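Local coordinates for Asp/Glu-specific dipeptidyl-peptidase (Flavobacterium psychrophilum, PDB 5JXF), which removes dipeptides from the N terminus of oligopeptides as a serine peptidase of family S46, strictly specific for aspartate or glutamate at P1, at residues Phe279-Met283 / Pro665-Ala669; Arg313-Leu317 / Gly340-Trp345; Ile330-Tyr334 / Lys456-Val462. All blocks are in the same frame, centred on the assembly; numbering follows the deposited sequence.

Contact 1. Residues Phe279-Met283 / Pro665-Ala669; sequences FTMVM and PAVDA
Met281 and Val667 form an antiparallel hydrogen-bonded pair, with Met281 N donating to Val667 O at 2.9 Å and Val667 N to Met281 O at the same 2.9 Å, while Val282 and Ala666 follow as a non-hydrogen-bonded pair; the short strands run at 150° to each other. CA-H...O contacts add to them, such as Val282 CA to Pro665 O at 3.4 Å. Past Val667 the chain leaves the strand, and a water continues the link, donating to Phe279 O and accepting from Ala669 N.

On one face of the sheet, Met281 and Val667 lie side by side and point the same way. The bend at chi3 (63°) of Met281 turns its methyl back, so that CE meets Val667 CG2 at 3.7 Å. The other face carries Val282 and Ala666, with CG2 of the former 4.0 Å from CB of the latter. At the end near the water, the Phe279 ring reaches across with CG anti to the backbone N (chi1 174°), bringing CD2 to 3.9 Å from Ala669 CA and its edge to the carbonyl carbon of Asp668.

Strand 586-591 flanks 279-283 on its other side, and strand 673-680 does the same for 665-667. The pair is thus internal to an antiparallel sheet of the chymotrypsin-like fold, and Val282 lies about 9 Å from the bound aspartic acid, measured from its side chain. Across the strands only main-chain groups and one water make hydrogen bonds, while the side chains meet through apolar atoms: the backbone sets the register, and apolar carbon contacts pack on each face of this buried pair.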
ATOM      1  N   PHE A 279     -29.518  -0.840   0.714  1.00 47.59           N
ATOM      2  CA  PHE A 279     -29.714  -2.193   1.221  1.00 48.84           C
ATOM      3  C   PHE A 279     -29.120  -3.187   0.249  1.00 46.22           C
ATOM      4  O   PHE A 279     -29.252  -3.035  -0.972  1.00 44.21           O
ATOM      5  CB  PHE A 279     -31.204  -2.505   1.426  1.00 47.32           C
ATOM      6  CG  PHE A 279     -31.472  -3.937   1.812  1.00 47.74           C
ATOM      7  CD1 PHE A 279     -31.415  -4.336   3.130  1.00 50.95           C
ATOM      8  CD2 PHE A 279     -31.766  -4.885   0.848  1.00 45.28           C
ATOM      9  CE1 PHE A 279     -31.667  -5.663   3.485  1.00 49.14           C
ATOM     10  CE2 PHE A 279     -32.014  -6.209   1.198  1.00 43.31           C
ATOM     11  CZ  PHE A 279     -31.967  -6.592   2.516  1.00 43.22           C
ATOM     12  N   THR A 280     -28.459  -4.201   0.796  1.00 41.72           N
ATOM     13  CA  THR A 280     -27.978  -5.346   0.014  1.00 42.30           C
ATOM     14  C   THR A 280     -28.249  -6.634   0.770  1.00 45.86           C
ATOM     15  O   THR A 280     -28.126  -6.677   1.998  1.00 42.44           O
ATOM     16  CB  THR A 280     -26.436  -5.299  -0.264  1.00 63.38           C
ATOM     17  OG1 THR A 280     -25.720  -5.446   0.967  1.00 66.73           O
ATOM     18  CG2 THR A 280     -26.011  -4.013  -0.924  1.00 51.52           C
ATOM     19  N   MET A 281     -28.608  -7.679   0.031  1.00 41.81           N
ATOM     20  CA  MET A 281     -28.779  -8.991   0.607  1.00 46.38           C
ATOM     21  C   MET A 281     -27.989 -10.014  -0.201  1.00 42.01           C
ATOM     22  O   MET A 281     -28.112 -10.109  -1.425  1.00 39.65           O
ATOM     23  CB  MET A 281     -30.267  -9.371   0.658  1.00 46.62           C
ATOM     24  CG  MET A 281     -30.564 -10.501   1.598  1.00 49.24           C
ATOM     25  SD  MET A 281     -32.245 -11.184   1.425  1.00 62.39           S
ATOM     26  CE  MET A 281     -32.189 -11.796  -0.228  1.00 40.71           C
ATOM     27  N   VAL A 282     -27.186 -10.793   0.505  1.00 41.45           N
ATOM     28  CA  VAL A 282     -26.403 -11.820  -0.137  1.00 46.98           C
ATOM     29  C   VAL A 282     -26.872 -13.229   0.306  1.00 36.68           C
ATOM     30  O   VAL A 282     -26.937 -13.543   1.487  1.00 41.60           O
ATOM     31  CB  VAL A 282     -24.900 -11.609   0.162  1.00 44.40           C
ATOM     32  CG1 VAL A 282     -24.080 -12.674  -0.497  1.00 43.54           C
ATOM     33  CG2 VAL A 282     -24.439 -10.201  -0.323  1.00 36.62           C
ATOM     34  N   MET A 283     -27.204 -14.060  -0.666  1.00 41.22           N
ATOM     35  CA  MET A 283     -27.649 -15.426  -0.407  1.00 38.04           C
ATOM     36  C   MET A 283     -26.604 -16.388  -0.969  1.00 39.37           C
ATOM     37  O   MET A 283     -26.155 -16.234  -2.096  1.00 43.73           O
ATOM     38  CB  MET A 283     -29.022 -15.672  -1.047  1.00 36.36           C
ATOM     39  CG  MET A 283     -29.767 -16.899  -0.522  1.00 58.31           C
ATOM     40  SD  MET A 283     -31.465 -17.063  -1.223  1.00 66.27           S
ATOM     41  CE  MET A 283     -31.802 -15.294  -1.395  1.00 52.27           C
ATOM     42  N   PRO A 665     -25.187 -14.004  -5.233  1.00 46.96           N
ATOM     43  CA  PRO A 665     -25.824 -12.801  -5.756  1.00 41.36           C
ATOM     44  C   PRO A 665     -25.963 -11.752  -4.676  1.00 37.76           C
ATOM     45  O   PRO A 665     -26.312 -12.089  -3.560  1.00 36.33           O
ATOM     46  CB  PRO A 665     -27.207 -13.300  -6.204  1.00 35.54           C
ATOM     47  CG  PRO A 665     -27.501 -14.466  -5.274  1.00 33.69           C
ATOM     48  CD  PRO A 665     -26.148 -15.118  -5.055  1.00 39.70           C
ATOM     49  N   ALA A 666     -25.701 -10.492  -4.997  1.00 36.34           N
ATOM     50  CA  ALA A 666     -26.157  -9.435  -4.119  1.00 39.49           C
ATOM     51  C   ALA A 666     -27.384  -8.804  -4.761  1.00 36.79           C
ATOM     52  O   ALA A 666     -27.348  -8.384  -5.923  1.00 38.43           O
ATOM     53  CB  ALA A 666     -25.039  -8.379  -3.859  1.00 39.52           C
ATOM     54  N   VAL A 667     -28.479  -8.771  -4.008  1.00 38.35           N
ATOM     55  CA  VAL A 667     -29.709  -8.194  -4.501  1.00 44.14           C
ATOM     56  C   VAL A 667     -30.104  -6.967  -3.710  1.00 40.80           C
ATOM     57  O   VAL A 667     -29.789  -6.833  -2.528  1.00 45.55           O
ATOM     58  CB  VAL A 667     -30.886  -9.216  -4.460  1.00 39.59           C
ATOM     59  CG1 VAL A 667     -30.546 -10.404  -5.340  1.00 42.83           C
ATOM     60  CG2 VAL A 667     -31.190  -9.636  -3.026  1.00 40.23           C
ATOM     61  N   ASP A 668     -30.821  -6.077  -4.382  1.00 38.37           N
ATOM     62  CA  ASP A 668     -31.255  -4.812  -3.794  1.00 41.96           C
ATOM     63  C   ASP A 668     -32.556  -5.007  -3.010  1.00 45.57           C
ATOM     64  O   ASP A 668     -33.003  -6.155  -2.774  1.00 42.48           O
ATOM     65  CB  ASP A 668     -31.431  -3.751  -4.905  1.00 42.72           C
ATOM     66  CG  ASP A 668     -32.584  -4.103  -5.909  1.00 50.46           C
ATOM     67  OD1 ASP A 668     -33.369  -5.030  -5.646  1.00 45.60           O
ATOM     68  OD2 ASP A 668     -32.703  -3.456  -6.971  1.00 46.68           O
ATOM     69  N   ALA A 669     -33.186  -3.890  -2.657  1.00 44.98           N
ATOM     70  CA  ALA A 669     -34.402  -3.901  -1.848  1.00 46.62           C
ATOM     71  C   ALA A 669     -35.573  -4.625  -2.513  1.00 45.74           C
ATOM     72  O   ALA A 669     -36.426  -5.184  -1.812  1.00 48.88           O
ATOM     73  CB  ALA A 669     -34.813  -2.474  -1.501  1.00 48.29           C
TER
HETATM   74  O   HOH W   1     -31.135  -1.822  -2.354  1.00 43.54           O

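Contact 2. Residues Arg313-Leu317 / Gly340-Trp345; sequences REAAL and GVANYW. With ARG (arginine), chain E.
Leu317 CD1 rests 3.5 Å above one face of the Trp345 indole, offset toward its rim, while Ala342 O lies in plane at the ring's edge; Val341 O and, farther off, Gly340 O lie in plane at the edge of the Arg313 guanidinium. These groups join neighbouring helices 295-325 and 328-357, an antiparallel helical hairpin of the α-helical domain, whose short segments cross at -142°.

The extended Arg313 chain passes obliquely over Val341 and delivers NH1 to Val341 O at 2.9 Å. This donor arrives on a lone pair, in the carbonyl plane, and the oxygen also accepts from Trp345 N in the helix, so two N-H groups grip it. Arg313 NE forms a salt bridge with Glu410 of helix 386-415. Were Arg313 an alanine, Val341 O would probably keep its helical bond alone, Glu410 would lose this charge partner and a gap would open beside Val341 CG1 and Tyr344 CB.

Leu317 and Val341 slide past each other in opposite directions, tightly packed with CD2 of the leucine 3.5 Å from CG1 of the valine. Glu314 CB comes within 3.6 Å of Trp345 NE1, and this buried nitrogen has no hydrogen-bond partner. Asn343, on the side of its helix turned from helix 295-325, binds the arginine of the dipeptide ligand, its OD1 accepting from the ligand N at 2.8 Å.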
ATOM      1  N   ARG A 313       3.223 -23.239   2.791  1.00 61.34           N
ATOM      2  CA  ARG A 313       2.660 -22.835   1.498  1.00 65.11           C
ATOM      3  C   ARG A 313       3.524 -21.778   0.792  1.00 66.48           C
ATOM      4  O   ARG A 313       3.626 -21.762  -0.436  1.00 68.41           O
ATOM      5  CB  ARG A 313       1.229 -22.308   1.670  1.00 63.70           C
ATOM      6  CG  ARG A 313       0.217 -23.414   1.994  1.00 67.70           C
ATOM      7  CD  ARG A 313      -1.224 -22.926   2.042  1.00 60.25           C
ATOM      8  NE  ARG A 313      -2.132 -24.036   2.334  1.00 67.12           N
ATOM      9  CZ  ARG A 313      -3.300 -24.237   1.728  1.00 63.62           C
ATOM     10  NH1 ARG A 313      -3.718 -23.389   0.791  1.00 53.48           N
ATOM     11  NH2 ARG A 313      -4.059 -25.281   2.068  1.00 65.69           N
ATOM     12  N   GLU A 314       4.146 -20.902   1.567  1.00 60.37           N
ATOM     13  CA  GLU A 314       4.978 -19.850   0.978  1.00 72.28           C
ATOM     14  C   GLU A 314       6.139 -20.445   0.177  1.00 77.40           C
ATOM     15  O   GLU A 314       6.420 -20.019  -0.942  1.00 79.41           O
ATOM     16  CB  GLU A 314       5.512 -18.910   2.065  1.00 76.50           C
ATOM     17  CG  GLU A 314       6.242 -17.690   1.525  1.00 82.96           C
ATOM     18  CD  GLU A 314       7.672 -18.001   1.125  1.00 95.12           C
ATOM     19  OE1 GLU A 314       8.280 -18.905   1.746  1.00 99.16           O
ATOM     20  OE2 GLU A 314       8.173 -17.362   0.174  1.00 98.30           O
ATOM     21  N   ALA A 315       6.816 -21.426   0.761  1.00 82.09           N
ATOM     22  CA  ALA A 315       7.917 -22.087   0.079  1.00 74.30           C
ATOM     23  C   ALA A 315       7.417 -22.783  -1.195  1.00 73.91           C
ATOM     24  O   ALA A 315       8.033 -22.654  -2.252  1.00 74.45           O
ATOM     25  CB  ALA A 315       8.594 -23.070   1.007  1.00 68.48           C
ATOM     26  N   ALA A 316       6.290 -23.496  -1.100  1.00 72.75           N
ATOM     27  CA  ALA A 316       5.701 -24.169  -2.265  1.00 70.55           C
ATOM     28  C   ALA A 316       5.348 -23.201  -3.394  1.00 72.79           C
ATOM     29  O   ALA A 316       5.664 -23.445  -4.564  1.00 63.82           O
ATOM     30  CB  ALA A 316       4.449 -24.952  -1.858  1.00 65.97           C
ATOM     31  N   LEU A 317       4.673 -22.115  -3.036  1.00 75.01           N
ATOM     32  CA  LEU A 317       4.231 -21.135  -4.013  1.00 69.79           C
ATOM     33  C   LEU A 317       5.404 -20.416  -4.679  1.00 69.18           C
ATOM     34  O   LEU A 317       5.360 -20.143  -5.881  1.00 72.64           O
ATOM     35  CB  LEU A 317       3.290 -20.120  -3.356  1.00 70.60           C
ATOM     36  CG  LEU A 317       1.931 -20.653  -2.878  1.00 68.17           C
ATOM     37  CD1 LEU A 317       1.270 -19.646  -1.963  1.00 62.04           C
ATOM     38  CD2 LEU A 317       1.025 -20.981  -4.057  1.00 67.64           C
ATOM     39  N   GLY A 340      -5.654 -21.977  -5.745  1.00 56.64           N
ATOM     40  CA  GLY A 340      -6.235 -22.570  -4.554  1.00 51.84           C
ATOM     41  C   GLY A 340      -5.325 -22.453  -3.349  1.00 55.04           C
ATOM     42  O   GLY A 340      -5.724 -21.917  -2.314  1.00 58.49           O
ATOM     43  N   VAL A 341      -4.101 -22.951  -3.498  1.00 54.30           N
ATOM     44  CA  VAL A 341      -3.076 -22.891  -2.455  1.00 61.63           C
ATOM     45  C   VAL A 341      -2.785 -21.464  -2.004  1.00 59.67           C
ATOM     46  O   VAL A 341      -2.754 -21.185  -0.801  1.00 55.39           O
ATOM     47  CB  VAL A 341      -1.757 -23.549  -2.931  1.00 60.14           C
ATOM     48  CG1 VAL A 341      -0.610 -23.224  -1.981  1.00 58.32           C
ATOM     49  CG2 VAL A 341      -1.939 -25.063  -3.049  1.00 71.53           C
ATOM     50  N   ALA A 342      -2.593 -20.574  -2.978  1.00 59.39           N
ATOM     51  CA  ALA A 342      -2.233 -19.170  -2.737  1.00 56.16           C
ATOM     52  C   ALA A 342      -3.308 -18.393  -1.969  1.00 52.14           C
ATOM     53  O   ALA A 342      -3.007 -17.563  -1.117  1.00 53.76           O
ATOM     54  CB  ALA A 342      -1.938 -18.473  -4.075  1.00 51.33           C
ATOM     55  N   ASN A 343      -4.562 -18.676  -2.279  1.00 48.49           N
ATOM     56  CA  ASN A 343      -5.698 -18.010  -1.659  1.00 49.14           C
ATOM     57  C   ASN A 343      -5.744 -18.157  -0.139  1.00 52.52           C
ATOM     58  O   ASN A 343      -5.924 -17.176   0.581  1.00 50.63           O
ATOM     59  CB  ASN A 343      -6.998 -18.548  -2.260  1.00 49.78           C
ATOM     60  CG  ASN A 343      -8.193 -17.719  -1.867  1.00 52.79           C
ATOM     61  OD1 ASN A 343      -8.160 -16.483  -1.933  1.00 47.59           O
ATOM     62  ND2 ASN A 343      -9.263 -18.390  -1.440  1.00 55.86           N
ATOM     63  N   TYR A 344      -5.585 -19.384   0.353  1.00 54.06           N
ATOM     64  CA  TYR A 344      -5.558 -19.607   1.798  1.00 52.08           C
ATOM     65  C   TYR A 344      -4.235 -19.169   2.450  1.00 50.78           C
ATOM     66  O   TYR A 344      -4.220 -18.746   3.608  1.00 53.72           O
ATOM     67  CB  TYR A 344      -5.845 -21.079   2.108  1.00 53.11           C
ATOM     68  CG  TYR A 344      -7.308 -21.388   1.947  1.00 56.28           C
ATOM     69  CD1 TYR A 344      -8.223 -20.971   2.902  1.00 61.42           C
ATOM     70  CD2 TYR A 344      -7.782 -22.034   0.821  1.00 58.88           C
ATOM     71  CE1 TYR A 344      -9.570 -21.224   2.769  1.00 68.04           C
ATOM     72  CE2 TYR A 344      -9.141 -22.294   0.673  1.00 73.57           C
ATOM     73  CZ  TYR A 344     -10.026 -21.886   1.658  1.00 73.25           C
ATOM     74  OH  TYR A 344     -11.373 -22.130   1.536  1.00 81.76           O
ATOM     75  N   TRP A 345      -3.136 -19.270   1.708  1.00 53.88           N
ATOM     76  CA  TRP A 345      -1.850 -18.791   2.208  1.00 56.39           C
ATOM     77  C   TRP A 345      -1.956 -17.326   2.601  1.00 54.80           C
ATOM     78  O   TRP A 345      -1.542 -16.924   3.694  1.00 52.33           O
ATOM     79  CB  TRP A 345      -0.749 -18.965   1.169  1.00 59.84           C
ATOM     80  CG  TRP A 345       0.436 -18.076   1.440  1.00 61.68           C
ATOM     81  CD1 TRP A 345       1.416 -18.265   2.385  1.00 63.44           C
ATOM     82  CD2 TRP A 345       0.761 -16.843   0.771  1.00 65.38           C
ATOM     83  NE1 TRP A 345       2.325 -17.228   2.337  1.00 62.17           N
ATOM     84  CE2 TRP A 345       1.949 -16.347   1.356  1.00 66.13           C
ATOM     85  CE3 TRP A 345       0.165 -16.115  -0.267  1.00 71.47           C
ATOM     86  CZ2 TRP A 345       2.550 -15.153   0.938  1.00 72.27           C
ATOM     87  CZ3 TRP A 345       0.767 -14.931  -0.683  1.00 76.02           C
ATOM     88  CH2 TRP A 345       1.946 -14.464  -0.080  1.00 71.70           C
TER
HETATM   89  N   ARG E 801     -10.059 -14.460  -2.412  1.00 73.38           N
HETATM   90  CA  ARG E 801     -11.115 -15.114  -3.171  1.00 76.34           C
HETATM   91  C   ARG E 801     -11.863 -16.073  -2.236  1.00 82.31           C
HETATM   92  O   ARG E 801     -11.252 -16.952  -1.636  1.00 78.78           O
HETATM   93  CB  ARG E 801     -10.538 -15.854  -4.384  1.00 69.79           C
HETATM   94  CG  ARG E 801      -9.894 -14.940  -5.437  1.00 73.87           C
HETATM   95  CD  ARG E 801      -9.254 -15.745  -6.571  1.00 69.92           C
HETATM   96  NE  ARG E 801      -8.229 -16.659  -6.074  1.00 62.69           N
HETATM   97  CZ  ARG E 801      -6.931 -16.356  -5.978  1.00 68.93           C
HETATM   98  NH1 ARG E 801      -6.490 -15.157  -6.359  1.00 82.54           N
HETATM   99  NH2 ARG E 801      -6.067 -17.255  -5.508  1.00 60.08           N

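Contact 3. Residues Ile330-Tyr334 / Lys456-Val462; sequences IKIQY and KDFNSTV. Unlike the reference sequence in segment 456-462: Ser460 (reference Ala).
Gln333 and Tyr334, near the start of helix 328-357, pack against the turn that joins helix 452-456 to helix 460-477, where Asn459 is the N-cap; the contact ties parts of the helical domain together, away from the annotated sites.

The polar interactions centre on two amides. Gln333, its chain extended beyond CG, places NE2 3.0 Å from Lys456 O; the acceptor lies near the plane of the glutamine amide, but the donor stands 42° above the carbonyl plane. The other end of this amide, OE1, takes a weak bond from Asn459 ND2, the two amide planes being almost perpendicular at 86°. Asn459 N makes a weak bond of 3.4 Å to Tyr334 OH, a hydroxyl whose stronger partner is Glu417.

Charged groups flank the turn. At the end of helix 452-456, Lys456 NZ and Asp457 OD1 of the turn form a long salt bridge. Lys337, on the same helix as Tyr334 and in cation-pi contact with it, adds a hydrogen bond across to Asp457 O.

Apolar contacts fill the rest. Asn459 CB sits at the edge of the Tyr334 ring, 3.6 Å from CE1. The Val462 side chain points against that of Tyr334 and sets CG1 3.7 Å from Tyr334 CZ, while its CG2 reaches Ile330 CG2 at 4.0 Å. Phe323 of helix 295-325 touches both Ile330 and Val462, so helix 295-325 also borders this apolar patch.

Asn459 therefore works with both ends of its side chain. With CG anti to the backbone N (chi1 -168°), ND2 faces Gln333, and OD1 uses an in-plane lone pair to accept from Val462 N at 3.1 Å, capping the helix.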
ATOM      1  N   ILE A 330       3.390 -24.500 -18.400  1.00 68.94           N
ATOM      2  CA  ILE A 330       3.441 -24.828 -16.979  1.00 70.42           C
ATOM      3  C   ILE A 330       2.417 -23.978 -16.217  1.00 70.30           C
ATOM      4  O   ILE A 330       1.839 -24.427 -15.222  1.00 73.46           O
ATOM      5  CB  ILE A 330       4.870 -24.623 -16.407  1.00 77.94           C
ATOM      6  CG1 ILE A 330       5.840 -25.626 -17.034  1.00 76.95           C
ATOM      7  CG2 ILE A 330       4.896 -24.765 -14.892  1.00 72.24           C
ATOM      8  CD1 ILE A 330       7.218 -25.623 -16.414  1.00 73.13           C
ATOM      9  N   LYS A 331       2.166 -22.765 -16.703  1.00 69.09           N
ATOM     10  CA  LYS A 331       1.122 -21.924 -16.121  1.00 71.15           C
ATOM     11  C   LYS A 331      -0.287 -22.503 -16.341  1.00 67.08           C
ATOM     12  O   LYS A 331      -1.156 -22.376 -15.479  1.00 60.60           O
ATOM     13  CB  LYS A 331       1.186 -20.501 -16.684  1.00 70.55           C
ATOM     14  CG  LYS A 331       0.340 -19.507 -15.901  1.00 69.38           C
ATOM     15  CD  LYS A 331       0.292 -18.133 -16.553  1.00 69.58           C
ATOM     16  CE  LYS A 331      -0.338 -17.124 -15.606  1.00 71.05           C
ATOM     17  NZ  LYS A 331      -0.460 -15.770 -16.219  1.00 70.38           N
ATOM     18  N   ILE A 332      -0.516 -23.124 -17.493  1.00 63.92           N
ATOM     19  CA  ILE A 332      -1.814 -23.738 -17.771  1.00 65.48           C
ATOM     20  C   ILE A 332      -1.989 -24.990 -16.902  1.00 64.11           C
ATOM     21  O   ILE A 332      -3.092 -25.310 -16.460  1.00 67.46           O
ATOM     22  CB  ILE A 332      -1.963 -24.103 -19.266  1.00 67.50           C
ATOM     23  CG1 ILE A 332      -1.958 -22.847 -20.129  1.00 70.48           C
ATOM     24  CG2 ILE A 332      -3.243 -24.886 -19.517  1.00 78.06           C
ATOM     25  CD1 ILE A 332      -2.141 -23.133 -21.591  1.00 69.67           C
ATOM     26  N   GLN A 333      -0.883 -25.683 -16.655  1.00 64.99           N
ATOM     27  CA  GLN A 333      -0.867 -26.840 -15.772  1.00 71.82           C
ATOM     28  C   GLN A 333      -1.180 -26.486 -14.321  1.00 70.09           C
ATOM     29  O   GLN A 333      -1.901 -27.224 -13.631  1.00 66.18           O
ATOM     30  CB  GLN A 333       0.492 -27.533 -15.826  1.00 74.60           C
ATOM     31  CG  GLN A 333       0.699 -28.436 -17.014  1.00 76.01           C
ATOM     32  CD  GLN A 333       1.969 -29.244 -16.887  1.00 80.34           C
ATOM     33  OE1 GLN A 333       3.009 -28.731 -16.461  1.00 81.30           O
ATOM     34  NE2 GLN A 333       1.895 -30.521 -17.248  1.00 79.80           N
ATOM     35  N   TYR A 334      -0.631 -25.365 -13.856  1.00 64.34           N
ATOM     36  CA  TYR A 334      -0.624 -25.093 -12.425  1.00 65.38           C
ATOM     37  C   TYR A 334      -1.580 -23.995 -11.993  1.00 64.32           C
ATOM     38  O   TYR A 334      -1.736 -23.761 -10.792  1.00 65.26           O
ATOM     39  CB  TYR A 334       0.803 -24.758 -11.963  1.00 67.08           C
ATOM     40  CG  TYR A 334       1.607 -25.997 -11.658  1.00 69.45           C
ATOM     41  CD1 TYR A 334       2.248 -26.702 -12.671  1.00 74.75           C
ATOM     42  CD2 TYR A 334       1.700 -26.481 -10.363  1.00 66.47           C
ATOM     43  CE1 TYR A 334       2.974 -27.855 -12.398  1.00 72.79           C
ATOM     44  CE2 TYR A 334       2.427 -27.630 -10.079  1.00 69.90           C
ATOM     45  CZ  TYR A 334       3.056 -28.311 -11.100  1.00 72.15           C
ATOM     46  OH  TYR A 334       3.761 -29.451 -10.812  1.00 82.42           O
ATOM     47  N   LYS A 456      -1.937 -34.707 -16.403  1.00 79.69           N
ATOM     48  CA  LYS A 456      -2.033 -33.633 -17.388  1.00 84.06           C
ATOM     49  C   LYS A 456      -1.471 -32.345 -16.789  1.00 80.34           C
ATOM     50  O   LYS A 456      -0.878 -31.537 -17.492  1.00 82.32           O
ATOM     51  CB  LYS A 456      -3.485 -33.427 -17.861  1.00 79.84           C
ATOM     52  CG  LYS A 456      -3.687 -32.207 -18.790  1.00 75.34           C
ATOM     53  CD  LYS A 456      -5.029 -32.229 -19.544  1.00 72.66           C
ATOM     54  CE  LYS A 456      -6.247 -32.068 -18.629  1.00 74.36           C
ATOM     55  NZ  LYS A 456      -6.394 -30.719 -18.003  1.00 74.47           N
ATOM     56  N   ASP A 457      -1.645 -32.177 -15.480  1.00 78.18           N
ATOM     57  CA  ASP A 457      -1.265 -30.946 -14.793  1.00 75.17           C
ATOM     58  C   ASP A 457       0.002 -31.139 -13.956  1.00 78.05           C
ATOM     59  O   ASP A 457       0.487 -30.208 -13.308  1.00 76.13           O
ATOM     60  CB  ASP A 457      -2.414 -30.455 -13.904  1.00 69.25           C
ATOM     61  CG  ASP A 457      -3.728 -30.310 -14.668  1.00 72.24           C
ATOM     62  OD1 ASP A 457      -3.688 -30.176 -15.909  1.00 73.07           O
ATOM     63  OD2 ASP A 457      -4.805 -30.321 -14.030  1.00 75.01           O
ATOM     64  N   PHE A 458       0.535 -32.356 -13.973  1.00 79.44           N
ATOM     65  CA  PHE A 458       1.721 -32.667 -13.190  1.00 80.73           C
ATOM     66  C   PHE A 458       2.990 -32.379 -13.976  1.00 79.45           C
ATOM     67  O   PHE A 458       3.158 -32.837 -15.109  1.00 80.07           O
ATOM     68  CB  PHE A 458       1.715 -34.130 -12.739  1.00 81.18           C
ATOM     69  CG  PHE A 458       2.946 -34.529 -11.971  1.00 83.38           C
ATOM     70  CD1 PHE A 458       3.091 -34.180 -10.639  1.00 87.04           C
ATOM     71  CD2 PHE A 458       3.965 -35.246 -12.585  1.00 83.56           C
ATOM     72  CE1 PHE A 458       4.225 -34.545  -9.928  1.00 87.44           C
ATOM     73  CE2 PHE A 458       5.101 -35.611 -11.880  1.00 86.85           C
ATOM     74  CZ  PHE A 458       5.229 -35.262 -10.551  1.00 87.05           C
ATOM     75  N   ASN A 459       3.884 -31.617 -13.365  1.00 77.73           N
ATOM     76  CA  ASN A 459       5.178 -31.358 -13.965  1.00 79.43           C
ATOM     77  C   ASN A 459       6.259 -31.898 -13.042  1.00 79.06           C
ATOM     78  O   ASN A 459       6.451 -31.380 -11.941  1.00 74.44           O
ATOM     79  CB  ASN A 459       5.368 -29.862 -14.224  1.00 83.11           C
ATOM     80  CG  ASN A 459       6.572 -29.568 -15.105  1.00 88.21           C
ATOM     81  OD1 ASN A 459       7.703 -29.495 -14.626  1.00 91.95           O
ATOM     82  ND2 ASN A 459       6.329 -29.400 -16.401  1.00 87.40           N
ATOM     83  N   SER A 460       6.932 -32.958 -13.481  1.00 80.76           N
ATOM     84  CA  SER A 460       7.981 -33.601 -12.695  1.00 87.44           C
ATOM     85  C   SER A 460       9.051 -32.614 -12.217  1.00 89.25           C
ATOM     86  O   SER A 460       9.415 -32.616 -11.040  1.00 89.54           O
ATOM     87  CB  SER A 460       8.627 -34.726 -13.510  1.00 94.77           C
ATOM     88  OG  SER A 460       9.969 -34.943 -13.118  1.00104.45           O
ATOM     89  N   THR A 461       9.536 -31.768 -13.125  1.00 90.80           N
ATOM     90  CA  THR A 461      10.551 -30.764 -12.791  1.00 88.61           C
ATOM     91  C   THR A 461      10.098 -29.849 -11.650  1.00 86.84           C
ATOM     92  O   THR A 461      10.832 -29.651 -10.681  1.00 85.50           O
ATOM     93  CB  THR A 461      10.913 -29.901 -14.013  1.00 89.44           C
ATOM     94  OG1 THR A 461      11.274 -30.751 -15.109  1.00 92.39           O
ATOM     95  CG2 THR A 461      12.073 -28.974 -13.688  1.00 89.10           C
ATOM     96  N   VAL A 462       8.883 -29.314 -11.757  1.00 81.64           N
ATOM     97  CA  VAL A 462       8.327 -28.457 -10.712  1.00 80.96           C
ATOM     98  C   VAL A 462       8.204 -29.169  -9.362  1.00 84.16           C
ATOM     99  O   VAL A 462       8.666 -28.667  -8.336  1.00 87.30           O
ATOM    100  CB  VAL A 462       6.935 -27.927 -11.103  1.00 80.29           C
ATOM    101  CG1 VAL A 462       6.355 -27.074  -9.979  1.00 78.39           C
ATOM    102  CG2 VAL A 462       7.010 -27.140 -12.404  1.00 85.08           C
TER

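Of the segments in these contacts, 279-283 comes first from the N terminus, then 313-317 in helix 295-325, and then helix 328-357, which carries 330-334 before 340-345. Contact 2 closes a short loop, with 22 residues between its segments, within the helical hairpin. Contact 3 starts inside that loop and ends beyond it at 456-462, so the two cross; they share helix 328-357, and their centres lie 16 Å apart. Contact 1 closes last, at 665-669, and both other loops nest within its 381 intervening residues, mostly helix. It thereby joins strands of the β-fold on either side of the helical insertion, whereas contacts 2 and 3 tie helices together across the chain's centre from it.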